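Local coordinates for protein methionine gamma-lyase (Trichomonas vaginalis, PDB 1E5E) that belongs to the Cys/Met metabolism family of PLP-dependent enzymes, with four copies of the chain in its assembly, at residues G220-C223 with L228-Q231; I333-S338 with S344-P349. All blocks are in the same frame, centred on the assembly; numbering follows the deposited sequence.

Contact 1. Residues G220-C223 with L228-Q231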
loop_
_atom_site.group_PDB
_atom_site.type_symbol
_atom_site.label_atom_id
_atom_site.label_comp_id
_atom_site.label_asym_id
_atom_site.label_seq_id
_atom_site.Cartn_x
_atom_site.Cartn_y
_atom_site.Cartn_z
ATOM N N GLY A 220 7.870 -15.690 4.085
ATOM C CA GLY A 220 8.902 -16.729 4.167
ATOM C C GLY A 220 9.752 -16.757 2.889
ATOM O O GLY A 220 9.393 -16.209 1.841
ATOM N N LEU A 221 10.932 -17.376 2.991
ATOM C CA LEU A 221 11.813 -17.620 1.858
ATOM C C LEU A 221 12.427 -19.002 1.874
ATOM O O LEU A 221 12.719 -19.597 2.901
ATOM C CB LEU A 221 12.987 -16.607 1.834
ATOM C CG LEU A 221 12.573 -15.120 1.808
ATOM C CD1 LEU A 221 13.579 -14.241 2.543
ATOM C CD2 LEU A 221 12.318 -14.608 0.389
ATOM N N ILE A 222 12.638 -19.559 0.680
ATOM C CA ILE A 222 13.203 -20.844 0.453
ATOM C C ILE A 222 14.373 -20.675 -0.498
ATOM O O ILE A 222 14.131 -19.941 -1.472
ATOM C CB ILE A 222 12.216 -21.821 -0.204
ATOM C CG1 ILE A 222 10.931 -21.959 0.611
ATOM C CG2 ILE A 222 12.917 -23.177 -0.393
ATOM C CD1 ILE A 222 9.797 -22.603 -0.165
ATOM N N CYS A 223 15.579 -21.128 -0.134
ATOM C CA CYS A 223 16.720 -20.848 -1.012
ATOM C C CYS A 223 17.459 -22.166 -1.325
ATOM O O CYS A 223 17.669 -22.945 -0.368
ATOM C CB CYS A 223 17.745 -19.956 -0.302
ATOM S SG CYS A 223 17.032 -18.447 0.382
ATOM N N LEU A 228 15.282 -28.345 -7.521
ATOM C CA LEU A 228 14.390 -28.567 -6.396
ATOM C C LEU A 228 13.429 -27.400 -6.193
ATOM O O LEU A 228 12.254 -27.636 -5.964
ATOM C CB LEU A 228 15.141 -28.864 -5.093
ATOM C CG LEU A 228 14.206 -28.982 -3.876
ATOM C CD1 LEU A 228 13.312 -30.216 -3.930
ATOM C CD2 LEU A 228 15.031 -29.014 -2.585
ATOM N N LEU A 229 13.880 -26.152 -6.285
ATOM C CA LEU A 229 12.972 -25.034 -6.054
ATOM C C LEU A 229 11.935 -24.885 -7.138
ATOM O O LEU A 229 10.800 -24.456 -6.853
ATOM C CB LEU A 229 13.787 -23.759 -5.855
ATOM C CG LEU A 229 14.153 -23.559 -4.377
ATOM C CD1 LEU A 229 15.040 -24.679 -3.859
ATOM C CD2 LEU A 229 14.822 -22.211 -4.193
ATOM N N GLN A 230 12.275 -25.356 -8.350
ATOM C CA GLN A 230 11.249 -25.350 -9.401
ATOM C C GLN A 230 10.183 -26.366 -9.028
ATOM O O GLN A 230 8.975 -26.129 -9.169
ATOM C CB GLN A 230 11.961 -25.527 -10.734
ATOM C CG GLN A 230 11.077 -25.909 -11.900
ATOM C CD GLN A 230 10.087 -24.849 -12.317
ATOM O OE1 GLN A 230 10.194 -23.670 -12.000
ATOM N NE2 GLN A 230 9.045 -25.248 -13.070
ATOM N N GLN A 231 10.556 -27.495 -8.418
ATOM C CA GLN A 231 9.532 -28.442 -7.985
ATOM C C GLN A 231 8.702 -27.848 -6.846
ATOM O O GLN A 231 7.471 -28.018 -6.767
ATOM C CB GLN A 231 10.121 -29.800 -7.591
ATOM C CG GLN A 231 11.151 -30.464 -8.481
ATOM C CD GLN A 231 11.853 -31.643 -7.812
ATOM O OE1 GLN A 231 13.090 -31.772 -7.787
ATOM N NE2 GLN A 231 11.047 -32.518 -7.200
#
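Ile222 and Leu229 form a small apolar contact where strand 220-224, inside the seven-stranded sheet, turns tightly into helix 226-241. A helix thus packs against the sheet straight after its strand, in the layered alpha/beta domain of a PLP-dependent enzyme. Both side chains leave the backbone toward the other segment and slide past each other in opposite directions. Methyl CG2 of Ile222 rests over the fork of the leucine, 4.2 Å from Leu229 CG and about equally far from its two methyls. With chi1 at -56°, Ile222 sets CG2 anti to its backbone N, facing Leu229. Leu229 also reaches the main chain of the strand: its CD2 lies 3.6 Å from Ile222 O and 3.9 Å from Cys223 C, so one methyl packs on main-chain atoms of two successive residues near the end of the strand. Cys223 joins through backbone atoms, its CB directed away from the helix. The contact is made by van der Waals packing and buries a modest 112 Å². Ile222 also packs on Ala89 and Thr93 of helix 86-97, while Leu229 reaches Ala79 and Val81 of strand 79-83, the antiparallel neighbour whose Val81 bonds to Ile222 through the backbone. Leu221 and Cys223 instead meet helix 62-75, and strand 202-206 flanks the other edge through His205 and Val203.

Contact 2. Residues I333-S338 with S344-P349. With PPJ (N-(hydroxy{3-hydroxy-2-methyl-5-[(phosphonooxy)methyl]pyridin-4-yl}methyl)norvaline), chain C.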
loop_
_atom_site.group_PDB
_atom_site.type_symbol
_atom_site.label_atom_id
_atom_site.label_comp_id
_atom_site.label_asym_id
_atom_site.label_seq_id
_atom_site.Cartn_x
_atom_site.Cartn_y
_atom_site.Cartn_z
ATOM N N ILE A 333 11.703 -2.117 26.190
ATOM C CA ILE A 333 11.638 -3.392 25.479
ATOM C C ILE A 333 10.157 -3.785 25.374
ATOM O O ILE A 333 9.410 -3.503 26.321
ATOM C CB ILE A 333 12.502 -4.450 26.157
ATOM C CG1 ILE A 333 13.947 -3.901 26.078
ATOM C CG2 ILE A 333 12.427 -5.775 25.399
ATOM C CD1 ILE A 333 14.853 -4.392 27.161
ATOM N N THR A 334 9.740 -4.282 24.228
ATOM C CA THR A 334 8.346 -4.556 23.953
ATOM C C THR A 334 7.985 -6.020 24.136
ATOM O O THR A 334 8.723 -6.897 23.685
ATOM C CB THR A 334 8.023 -4.134 22.489
ATOM O OG1 THR A 334 8.229 -2.705 22.396
ATOM C CG2 THR A 334 6.571 -4.411 22.140
ATOM N N LEU A 335 6.918 -6.263 24.883
ATOM C CA LEU A 335 6.441 -7.612 25.182
ATOM C C LEU A 335 5.504 -8.085 24.079
ATOM O O LEU A 335 4.357 -7.674 24.006
ATOM C CB LEU A 335 5.645 -7.534 26.497
ATOM C CG LEU A 335 5.015 -8.819 26.995
ATOM C CD1 LEU A 335 6.071 -9.893 27.235
ATOM C CD2 LEU A 335 4.257 -8.544 28.311
ATOM N N ALA A 336 5.957 -8.970 23.240
ATOM C CA ALA A 336 5.201 -9.498 22.127
ATOM C C ALA A 336 6.016 -10.622 21.525
ATOM O O ALA A 336 7.239 -10.608 21.758
ATOM C CB ALA A 336 5.119 -8.341 21.081
ATOM N N VAL A 337 5.452 -11.523 20.743
ATOM C CA VAL A 337 6.276 -12.555 20.116
ATOM C C VAL A 337 6.833 -11.953 18.816
ATOM O O VAL A 337 6.612 -10.775 18.537
ATOM C CB VAL A 337 5.516 -13.857 19.897
ATOM C CG1 VAL A 337 4.968 -14.361 21.248
ATOM C CG2 VAL A 337 4.333 -13.654 18.934
ATOM N N SER A 338 7.525 -12.748 18.015
ATOM C CA SER A 338 8.242 -12.299 16.857
ATOM C C SER A 338 9.632 -11.811 17.283
ATOM O O SER A 338 9.938 -11.802 18.477
ATOM C CB SER A 338 7.555 -11.186 16.018
ATOM O OG SER A 338 8.083 -11.358 14.696
ATOM N N SER A 344 13.313 -3.573 20.084
ATOM C CA SER A 344 13.656 -4.760 20.849
ATOM C C SER A 344 12.392 -5.458 21.365
ATOM O O SER A 344 11.482 -4.791 21.846
ATOM C CB SER A 344 14.552 -4.352 22.023
ATOM O OG SER A 344 15.782 -3.822 21.584
ATOM N N LEU A 345 12.354 -6.773 21.199
ATOM C CA LEU A 345 11.155 -7.540 21.552
ATOM C C LEU A 345 11.529 -8.597 22.596
ATOM O O LEU A 345 12.608 -9.189 22.463
ATOM C CB LEU A 345 10.536 -8.233 20.319
ATOM C CG LEU A 345 9.899 -7.284 19.283
ATOM C CD1 LEU A 345 9.469 -8.021 18.006
ATOM C CD2 LEU A 345 8.689 -6.568 19.879
ATOM N N ILE A 346 10.613 -8.995 23.467
ATOM C CA ILE A 346 10.918 -9.992 24.473
ATOM C C ILE A 346 9.716 -10.874 24.758
ATOM O O ILE A 346 8.621 -10.312 24.799
ATOM C CB ILE A 346 11.396 -9.309 25.782
ATOM C CG1 ILE A 346 12.135 -10.308 26.695
ATOM C CG2 ILE A 346 10.284 -8.601 26.539
ATOM C CD1 ILE A 346 12.752 -9.583 27.884
ATOM N N GLN A 347 9.884 -12.133 25.145
ATOM C CA GLN A 347 8.744 -13.009 25.412
ATOM C C GLN A 347 9.175 -14.219 26.249
ATOM O O GLN A 347 10.372 -14.429 26.483
ATOM C CB GLN A 347 8.109 -13.518 24.113
ATOM C CG GLN A 347 9.020 -14.331 23.191
ATOM C CD GLN A 347 8.633 -15.804 23.278
ATOM O OE1 GLN A 347 7.557 -16.170 23.764
ATOM N NE2 GLN A 347 9.544 -16.650 22.816
ATOM N N HIS A 348 8.175 -15.021 26.609
ATOM C CA HIS A 348 8.411 -16.139 27.526
ATOM C C HIS A 348 8.041 -17.414 26.797
ATOM O O HIS A 348 6.847 -17.707 26.674
ATOM C CB HIS A 348 7.528 -15.891 28.771
ATOM C CG HIS A 348 7.594 -17.051 29.728
ATOM N ND1 HIS A 348 6.658 -18.067 29.753
ATOM C CD2 HIS A 348 8.556 -17.393 30.634
ATOM C CE1 HIS A 348 6.996 -18.954 30.675
ATOM N NE2 HIS A 348 8.136 -18.555 31.230
ATOM N N PRO A 349 8.989 -18.131 26.232
ATOM C CA PRO A 349 8.692 -19.247 25.357
ATOM C C PRO A 349 7.780 -20.334 25.881
ATOM O O PRO A 349 6.859 -20.760 25.153
ATOM C CB PRO A 349 10.049 -19.806 24.945
ATOM C CG PRO A 349 11.089 -18.902 25.489
ATOM C CD PRO A 349 10.435 -17.792 26.256
HETATM N N1 PPJ C . 11.208 -20.260 11.623
HETATM C C2 PPJ C . 11.676 -19.634 12.722
HETATM C C6 PPJ C . 9.887 -20.203 11.294
HETATM C C2A PPJ C . 12.868 -19.952 13.394
HETATM C C3 PPJ C . 10.763 -18.784 13.381
HETATM O O3 PPJ C . 11.191 -18.299 14.516
HETATM C C4 PPJ C . 9.461 -18.557 12.924
HETATM C C4A PPJ C . 8.622 -17.683 13.678
HETATM C C5 PPJ C . 8.956 -19.330 11.879
HETATM N N PPJ C . 8.783 -17.443 14.993
HETATM C C5A PPJ C . 7.712 -19.079 11.214
HETATM O OP4 PPJ C . 7.828 -18.020 10.483
HETATM P P PPJ C . 6.448 -17.249 10.286
HETATM O OP1 PPJ C . 6.792 -16.058 9.285
HETATM O OP2 PPJ C . 5.953 -16.729 11.670
HETATM O OP3 PPJ C . 5.334 -18.187 9.644
HETATM C CA PPJ C . 8.054 -16.545 15.714
HETATM C CB PPJ C . 6.592 -16.453 15.594
HETATM C C PPJ C . 8.471 -16.441 17.076
HETATM C CG PPJ C . 5.683 -17.530 16.063
HETATM C CD PPJ C . 5.115 -17.138 17.343
HETATM O O PPJ C . 9.402 -17.232 17.475
HETATM O OXT PPJ C . 8.311 -15.336 17.754
HETATM O O HOH W 1 10.745 -2.041 22.014
#
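Ile333 and Ile346 make the apolar centre, crossing at a slant with Ile333 CG2 3.7 Å from Ile346 CB; Leu384 and Phe388 of helix 381-396 and Leu327 of helix 319-328 close in around them. A second patch lies on the sheet face of Thr334 and Leu345, which run side by side in the same direction. Here Leu345 CD2 is 3.6 Å from Thr334 CB and also meets the Ala336 methyl, while CD1 turns to Ser338. Between the patches the strands pair in parallel. Thr334 N donates to Ser344 O over 3.0 Å, nearly straight at N-H (169°), though tilted from the carbonyl plane; Ile346 N answers with a 2.8 Å bond to Thr334 O, and Ala336 N adds a weak one to Ile346 O. At one end a water accepts a hydrogen bond from Thr334 OG1 (2.6 Å) and donates to Ser344 O, which therefore serves two donors. Thr334 turns OG1 beside its own N (chi1 -63°), within reach of that water. At the other end Ser338 N donates to PPJ OXT (2.7 Å), and Val337 CG2 lies 3.9 Å from PPJ CD. Ser338 OG bonds to Lys209 and Gln347 NE2 to Thr353, while Val337 O accepts from Thr34 of the second subunit. Parallel pairing and apolar packing thus probably hold the backbone N of Ser338 in place to bind one carboxyl oxygen of the ligand, whose pocket also includes Arg373.

Both contacts are buried, yet they belong to different sheets on opposite sides of the chain's centre, with their own centres 29 Å apart. Contact 1 ties an internal strand of the seven-stranded sheet to the helix that follows it, and no other subunit touches its segments. Contact 2 joins the outermost strand 334-335 and its neighbour 345-347 in the five-stranded sheet, next to a second subunit and the ligand. Their chemistry follows: helix against strand meets by van der Waals packing, of side chain on side chain and on main chain, whereas paired strands combine main-chain hydrogen bonds, a water and apolar patches over 492 Å². Contact 2 supplies pocket residues directly; in contact 1, Ile222's side chain stays about 11 Å from PPJ.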